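Local coordinates for DUF1904 domain-containing protein (PDB 1U9D) that is of unknown function but contains a beta-alpha-beta unit and is probably related to the tautomerases of the MIF group, at residues A[65-77]-A[102-115]. Numbering follows the deposited sequence.
Sequences GVYPMVEVLWFGR and HLAVVFIPLQRTAY. With PO4 (phosphate ion), chain C.
Strands 69-74 and 104-109 are the parallel pair of a beta-alpha-beta unit whose crossover is helix 79-97, an arrangement consistent with the MIF clan to which the family belongs. From A104 N bonding P68 O to L110 N bonding W74 O, seven backbone hydrogen bonds join the two segments, the first and last reaching just beyond the strand ends; the bond from V106 N to V70 O measures 2.8 Å. Strand 18-22 pairs with the other edge of 69-74, placing 69-74 in the sheet interior.

V70, V72, W74, V105 and F107 project from one face, where W74 and F107 touch helix 79-97. There F107 CD1 lies 3.5 Å from W74 CZ2, over one face of the indole toward its rim, the six-membered rings inclined at 43°. The W74 side chain reaches F107 because its CG sits between the backbone N and the carbonyl carbon (chi1 72°). V72 runs alongside F107, its CB 3.6 Å from F107 CD1. M69, E71, L73, A104, V106 and I108 occupy the opposite face; E71 CG packs against V106 CG1, while its carboxylate turns to a salt bridge with R22.

Before the strands, the edge of the H102 imidazole meets the face of the Y67 ring in an offset edge-to-face pair. Beyond them, F75 has R112 over one face and Y115 at its edge. R112 CG stands over the centre of its ring, a CH-pi contact, and the R112 guanidinium presents a face to F75 CD2. The F75 edge points at the face of Y115, CZ coming 3.6 Å from Y115 CG, and F122 also meets both rings. One water donates to F75 O and L110 O, bridging the diverging chains; a second donates to G76 O, 2.6 Å away, and accepts from R112 NH2 at 3.1 Å.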
loop_
_atom_site.group_PDB
_atom_site.type_symbol
_atom_site.label_atom_id
_atom_site.label_comp_id
_atom_site.label_asym_id
_atom_site.label_seq_id
_atom_site.Cartn_x
_atom_site.Cartn_y
_atom_site.Cartn_z
ATOM N N GLY A 65 13.009 -14.966 34.936
ATOM C CA GLY A 65 12.796 -13.581 34.602
ATOM C C GLY A 65 11.772 -13.422 33.493
ATOM O O GLY A 65 11.637 -14.300 32.617
ATOM N N VAL A 66 11.079 -12.290 33.523
ATOM C CA VAL A 66 10.015 -11.990 32.603
ATOM C C VAL A 66 10.618 -11.240 31.426
ATOM O O VAL A 66 11.339 -10.272 31.628
ATOM C CB VAL A 66 8.976 -11.058 33.241
ATOM C CG1 VAL A 66 7.875 -10.808 32.250
ATOM C CG2 VAL A 66 8.425 -11.646 34.531
ATOM N N TYR A 67 10.296 -11.658 30.215
ATOM C CA TYR A 67 10.787 -10.970 29.031
ATOM C C TYR A 67 9.725 -10.030 28.494
ATOM O O TYR A 67 8.541 -10.285 28.651
ATOM C CB TYR A 67 11.187 -11.972 27.971
ATOM C CG TYR A 67 12.347 -12.823 28.410
ATOM C CD1 TYR A 67 13.648 -12.325 28.355
ATOM C CD2 TYR A 67 12.146 -14.087 28.937
ATOM C CE1 TYR A 67 14.727 -13.077 28.781
ATOM C CE2 TYR A 67 13.227 -14.859 29.367
ATOM C CZ TYR A 67 14.512 -14.343 29.286
ATOM O OH TYR A 67 15.593 -15.083 29.701
ATOM N N PRO A 68 10.141 -8.965 27.847
ATOM C CA PRO A 68 9.172 -8.000 27.314
ATOM C C PRO A 68 8.306 -8.588 26.204
ATOM O O PRO A 68 8.722 -9.503 25.500
ATOM C CB PRO A 68 10.045 -6.847 26.861
ATOM C CG PRO A 68 11.377 -7.366 26.709
ATOM C CD PRO A 68 11.531 -8.599 27.521
HETATM N N MSE A 69 7.063 -8.119 26.092
HETATM C CA MSE A 69 6.187 -8.578 25.031
HETATM C C MSE A 69 5.396 -7.430 24.454
HETATM O O MSE A 69 4.928 -6.583 25.205
HETATM C CB MSE A 69 5.191 -9.590 25.525
HETATM C CG MSE A 69 4.256 -10.072 24.408
HETATM SE SE MSE A 69 2.888 -11.179 25.134
HETATM C CE MSE A 69 3.805 -12.924 24.885
ATOM N N VAL A 70 5.237 -7.446 23.134
ATOM C CA VAL A 70 4.402 -6.485 22.448
ATOM C C VAL A 70 3.323 -7.305 21.758
ATOM O O VAL A 70 3.639 -8.216 20.987
ATOM C CB VAL A 70 5.176 -5.697 21.399
ATOM C CG1 VAL A 70 4.251 -4.695 20.692
ATOM C CG2 VAL A 70 6.374 -5.009 22.034
ATOM N N GLU A 71 2.070 -7.013 22.073
ATOM C CA GLU A 71 0.935 -7.627 21.429
ATOM C C GLU A 71 0.481 -6.637 20.380
ATOM O O GLU A 71 0.422 -5.440 20.666
ATOM C CB GLU A 71 -0.204 -7.831 22.401
ATOM C CG GLU A 71 -0.055 -8.976 23.377
ATOM C CD GLU A 71 -1.239 -9.041 24.325
ATOM O OE1 GLU A 71 -1.718 -7.968 24.750
ATOM O OE2 GLU A 71 -1.705 -10.152 24.620
ATOM N N VAL A 72 0.181 -7.123 19.186
ATOM C CA VAL A 72 -0.287 -6.254 18.093
ATOM C C VAL A 72 -1.665 -6.764 17.757
ATOM O O VAL A 72 -1.825 -7.895 17.302
ATOM C CB VAL A 72 0.611 -6.311 16.887
ATOM C CG1 VAL A 72 0.075 -5.453 15.752
ATOM C CG2 VAL A 72 2.029 -5.880 17.246
ATOM N N LEU A 73 -2.684 -5.973 18.048
ATOM C CA LEU A 73 -4.032 -6.342 17.689
ATOM C C LEU A 73 -4.327 -5.615 16.396
ATOM O O LEU A 73 -4.180 -4.399 16.327
ATOM C CB LEU A 73 -5.026 -5.955 18.756
ATOM C CG LEU A 73 -4.894 -6.841 19.987
ATOM C CD1 LEU A 73 -3.924 -6.231 20.956
ATOM C CD2 LEU A 73 -6.278 -7.076 20.628
ATOM N N TRP A 74 -4.663 -6.353 15.351
ATOM C CA TRP A 74 -4.827 -5.701 14.048
ATOM C C TRP A 74 -5.715 -6.474 13.103
ATOM O O TRP A 74 -6.115 -7.554 13.426
ATOM C CB TRP A 74 -3.451 -5.462 13.431
ATOM C CG TRP A 74 -2.734 -6.698 12.929
ATOM C CD1 TRP A 74 -2.995 -8.012 13.232
ATOM C CD2 TRP A 74 -1.617 -6.712 12.044
ATOM N NE1 TRP A 74 -2.118 -8.834 12.563
ATOM C CE2 TRP A 74 -1.267 -8.058 11.822
ATOM C CE3 TRP A 74 -0.880 -5.712 11.402
ATOM C CZ2 TRP A 74 -0.219 -8.426 10.994
ATOM C CZ3 TRP A 74 0.155 -6.076 10.576
ATOM C CH2 TRP A 74 0.481 -7.422 10.386
ATOM N N PHE A 75 -6.012 -5.933 11.926
ATOM C CA PHE A 75 -6.817 -6.680 10.942
ATOM C C PHE A 75 -6.049 -7.700 10.134
ATOM O O PHE A 75 -6.651 -8.505 9.395
ATOM C CB PHE A 75 -7.494 -5.721 9.955
ATOM C CG PHE A 75 -8.516 -4.829 10.577
ATOM C CD1 PHE A 75 -9.407 -5.317 11.489
ATOM C CD2 PHE A 75 -8.615 -3.489 10.195
ATOM C CE1 PHE A 75 -10.379 -4.495 12.050
ATOM C CE2 PHE A 75 -9.591 -2.664 10.740
ATOM C CZ PHE A 75 -10.455 -3.155 11.677
ATOM N N GLY A 76 -4.728 -7.666 10.210
ATOM C CA GLY A 76 -3.942 -8.644 9.489
ATOM C C GLY A 76 -3.277 -8.029 8.257
ATOM O O GLY A 76 -3.842 -7.186 7.554
ATOM N N ARG A 77 -2.027 -8.405 8.061
ATOM C CA ARG A 77 -1.347 -8.260 6.785
ATOM C C ARG A 77 -0.734 -9.630 6.466
ATOM O O ARG A 77 -0.658 -10.532 7.331
ATOM C CB ARG A 77 -0.271 -7.185 6.895
ATOM C CG ARG A 77 -0.804 -5.766 7.137
ATOM C CD ARG A 77 -1.380 -5.099 5.909
ATOM N NE ARG A 77 -0.336 -4.851 4.905
ATOM C CZ ARG A 77 0.296 -3.712 4.697
ATOM N NH1 ARG A 77 0.029 -2.625 5.388
ATOM N NH2 ARG A 77 1.227 -3.648 3.753
ATOM N N HIS A 102 15.281 -10.613 24.898
ATOM C CA HIS A 102 14.490 -11.612 24.175
ATOM C C HIS A 102 13.010 -11.253 23.914
ATOM O O HIS A 102 12.100 -11.888 24.425
ATOM C CB HIS A 102 14.604 -12.932 24.925
ATOM C CG HIS A 102 15.996 -13.474 24.936
ATOM N ND1 HIS A 102 16.678 -13.773 23.775
ATOM C CD2 HIS A 102 16.850 -13.729 25.954
ATOM C CE1 HIS A 102 17.886 -14.216 24.080
ATOM N NE2 HIS A 102 18.016 -14.196 25.397
ATOM N N LEU A 103 12.787 -10.257 23.082
ATOM C CA LEU A 103 11.462 -9.689 22.915
ATOM C C LEU A 103 10.515 -10.684 22.248
ATOM O O LEU A 103 10.884 -11.307 21.262
ATOM C CB LEU A 103 11.536 -8.428 22.056
ATOM C CG LEU A 103 10.193 -7.718 21.848
ATOM C CD1 LEU A 103 9.744 -7.000 23.090
ATOM C CD2 LEU A 103 10.258 -6.749 20.673
ATOM N N ALA A 104 9.301 -10.813 22.781
ATOM C CA ALA A 104 8.223 -11.518 22.100
ATOM C C ALA A 104 7.319 -10.481 21.402
ATOM O O ALA A 104 7.003 -9.462 21.983
ATOM C CB ALA A 104 7.398 -12.305 23.094
ATOM N N VAL A 105 6.912 -10.734 20.169
ATOM C CA VAL A 105 5.955 -9.865 19.473
ATOM C C VAL A 105 4.868 -10.813 19.023
ATOM O O VAL A 105 5.156 -11.796 18.330
ATOM C CB VAL A 105 6.553 -9.171 18.254
ATOM C CG1 VAL A 105 5.464 -8.378 17.526
ATOM C CG2 VAL A 105 7.726 -8.243 18.613
ATOM N N VAL A 106 3.630 -10.569 19.405
ATOM C CA VAL A 106 2.559 -11.513 19.079
ATOM C C VAL A 106 1.433 -10.767 18.362
ATOM O O VAL A 106 0.992 -9.738 18.850
ATOM C CB VAL A 106 2.013 -12.214 20.366
ATOM C CG1 VAL A 106 1.393 -11.292 21.283
ATOM C CG2 VAL A 106 0.982 -13.269 20.007
ATOM N N PHE A 107 0.983 -11.265 17.225
ATOM C CA PHE A 107 -0.061 -10.606 16.475
ATOM C C PHE A 107 -1.377 -11.326 16.746
ATOM O O PHE A 107 -1.434 -12.543 16.713
ATOM C CB PHE A 107 0.300 -10.624 14.991
ATOM C CG PHE A 107 1.508 -9.809 14.648
ATOM C CD1 PHE A 107 1.380 -8.540 14.117
ATOM C CD2 PHE A 107 2.783 -10.309 14.834
ATOM C CE1 PHE A 107 2.508 -7.790 13.818
ATOM C CE2 PHE A 107 3.895 -9.563 14.534
ATOM C CZ PHE A 107 3.746 -8.285 14.019
ATOM N N ILE A 108 -2.432 -10.582 17.036
ATOM C CA ILE A 108 -3.730 -11.167 17.258
ATOM C C ILE A 108 -4.679 -10.579 16.218
ATOM O O ILE A 108 -4.862 -9.393 16.195
ATOM C CB ILE A 108 -4.205 -10.900 18.684
ATOM C CG1 ILE A 108 -3.303 -11.667 19.683
ATOM C CG2 ILE A 108 -5.662 -11.342 18.859
ATOM C CD1 ILE A 108 -3.225 -11.044 21.017
ATOM N N PRO A 109 -5.217 -11.412 15.334
ATOM C CA PRO A 109 -6.138 -10.956 14.288
ATOM C C PRO A 109 -7.512 -10.570 14.833
ATOM O O PRO A 109 -8.092 -11.293 15.627
ATOM C CB PRO A 109 -6.257 -12.189 13.388
ATOM C CG PRO A 109 -6.108 -13.309 14.318
ATOM C CD PRO A 109 -4.988 -12.863 15.225
ATOM N N LEU A 110 -8.001 -9.405 14.419
ATOM C CA LEU A 110 -9.353 -8.955 14.670
ATOM C C LEU A 110 -10.110 -9.047 13.347
ATOM O O LEU A 110 -9.528 -8.879 12.274
ATOM C CB LEU A 110 -9.355 -7.501 15.105
ATOM C CG LEU A 110 -8.632 -7.173 16.419
ATOM C CD1 LEU A 110 -8.519 -5.677 16.595
ATOM C CD2 LEU A 110 -9.379 -7.793 17.586
ATOM N N GLN A 111 -11.398 -9.341 13.419
ATOM C CA GLN A 111 -12.240 -9.402 12.217
ATOM C C GLN A 111 -12.740 -8.018 11.871
ATOM O O GLN A 111 -13.284 -7.312 12.707
ATOM C CB GLN A 111 -13.440 -10.333 12.469
ATOM C CG GLN A 111 -13.050 -11.770 12.461
ATOM C CD GLN A 111 -12.810 -12.278 11.068
ATOM O OE1 GLN A 111 -13.488 -11.846 10.132
ATOM N NE2 GLN A 111 -11.830 -13.180 10.911
ATOM N N ARG A 112 -12.603 -7.612 10.622
ATOM C CA ARG A 112 -13.165 -6.332 10.235
ATOM C C ARG A 112 -14.664 -6.234 10.462
ATOM O O ARG A 112 -15.140 -5.157 10.773
ATOM C CB ARG A 112 -12.877 -6.052 8.762
ATOM C CG ARG A 112 -11.460 -5.678 8.469
ATOM C CD ARG A 112 -11.155 -5.639 6.940
ATOM N NE ARG A 112 -9.781 -5.175 6.760
ATOM C CZ ARG A 112 -9.418 -3.904 6.692
ATOM N NH1 ARG A 112 -10.318 -2.924 6.710
ATOM N NH2 ARG A 112 -8.139 -3.604 6.583
ATOM N N THR A 113 -15.417 -7.320 10.286
ATOM C CA THR A 113 -16.876 -7.280 10.493
ATOM C C THR A 113 -17.298 -7.204 11.961
ATOM O O THR A 113 -18.497 -7.082 12.235
ATOM C CB THR A 113 -17.590 -8.533 9.919
ATOM O OG1 THR A 113 -16.950 -9.714 10.400
ATOM C CG2 THR A 113 -17.484 -8.591 8.412
ATOM N N ALA A 114 -16.329 -7.333 12.870
ATOM C CA ALA A 114 -16.535 -7.207 14.336
ATOM C C ALA A 114 -15.905 -5.973 14.963
ATOM O O ALA A 114 -15.816 -5.880 16.203
ATOM C CB ALA A 114 -15.999 -8.431 15.025
ATOM N N TYR A 115 -15.436 -5.038 14.118
ATOM C CA TYR A 115 -14.812 -3.806 14.553
ATOM C C TYR A 115 -15.665 -2.624 14.103
ATOM O O TYR A 115 -15.867 -2.398 12.906
ATOM C CB TYR A 115 -13.423 -3.685 13.961
ATOM C CG TYR A 115 -12.555 -2.604 14.561
ATOM C CD1 TYR A 115 -11.424 -2.951 15.322
ATOM C CD2 TYR A 115 -12.776 -1.259 14.302
ATOM C CE1 TYR A 115 -10.588 -1.999 15.845
ATOM C CE2 TYR A 115 -11.910 -0.256 14.854
ATOM C CZ TYR A 115 -10.821 -0.659 15.606
ATOM O OH TYR A 115 -9.922 0.236 16.157
HETATM P P PO4 C . -1.311 -7.519 2.734
HETATM O O1 PO4 C . -2.388 -8.376 3.347
HETATM O O2 PO4 C . -0.080 -7.448 3.595
HETATM O O3 PO4 C . -0.923 -8.107 1.400
HETATM O O4 PO4 C . -1.840 -6.107 2.572
HETATM O O HOH W 1 -8.955 -9.702 9.780
HETATM O O HOH W 2 -5.736 -5.448 6.969
#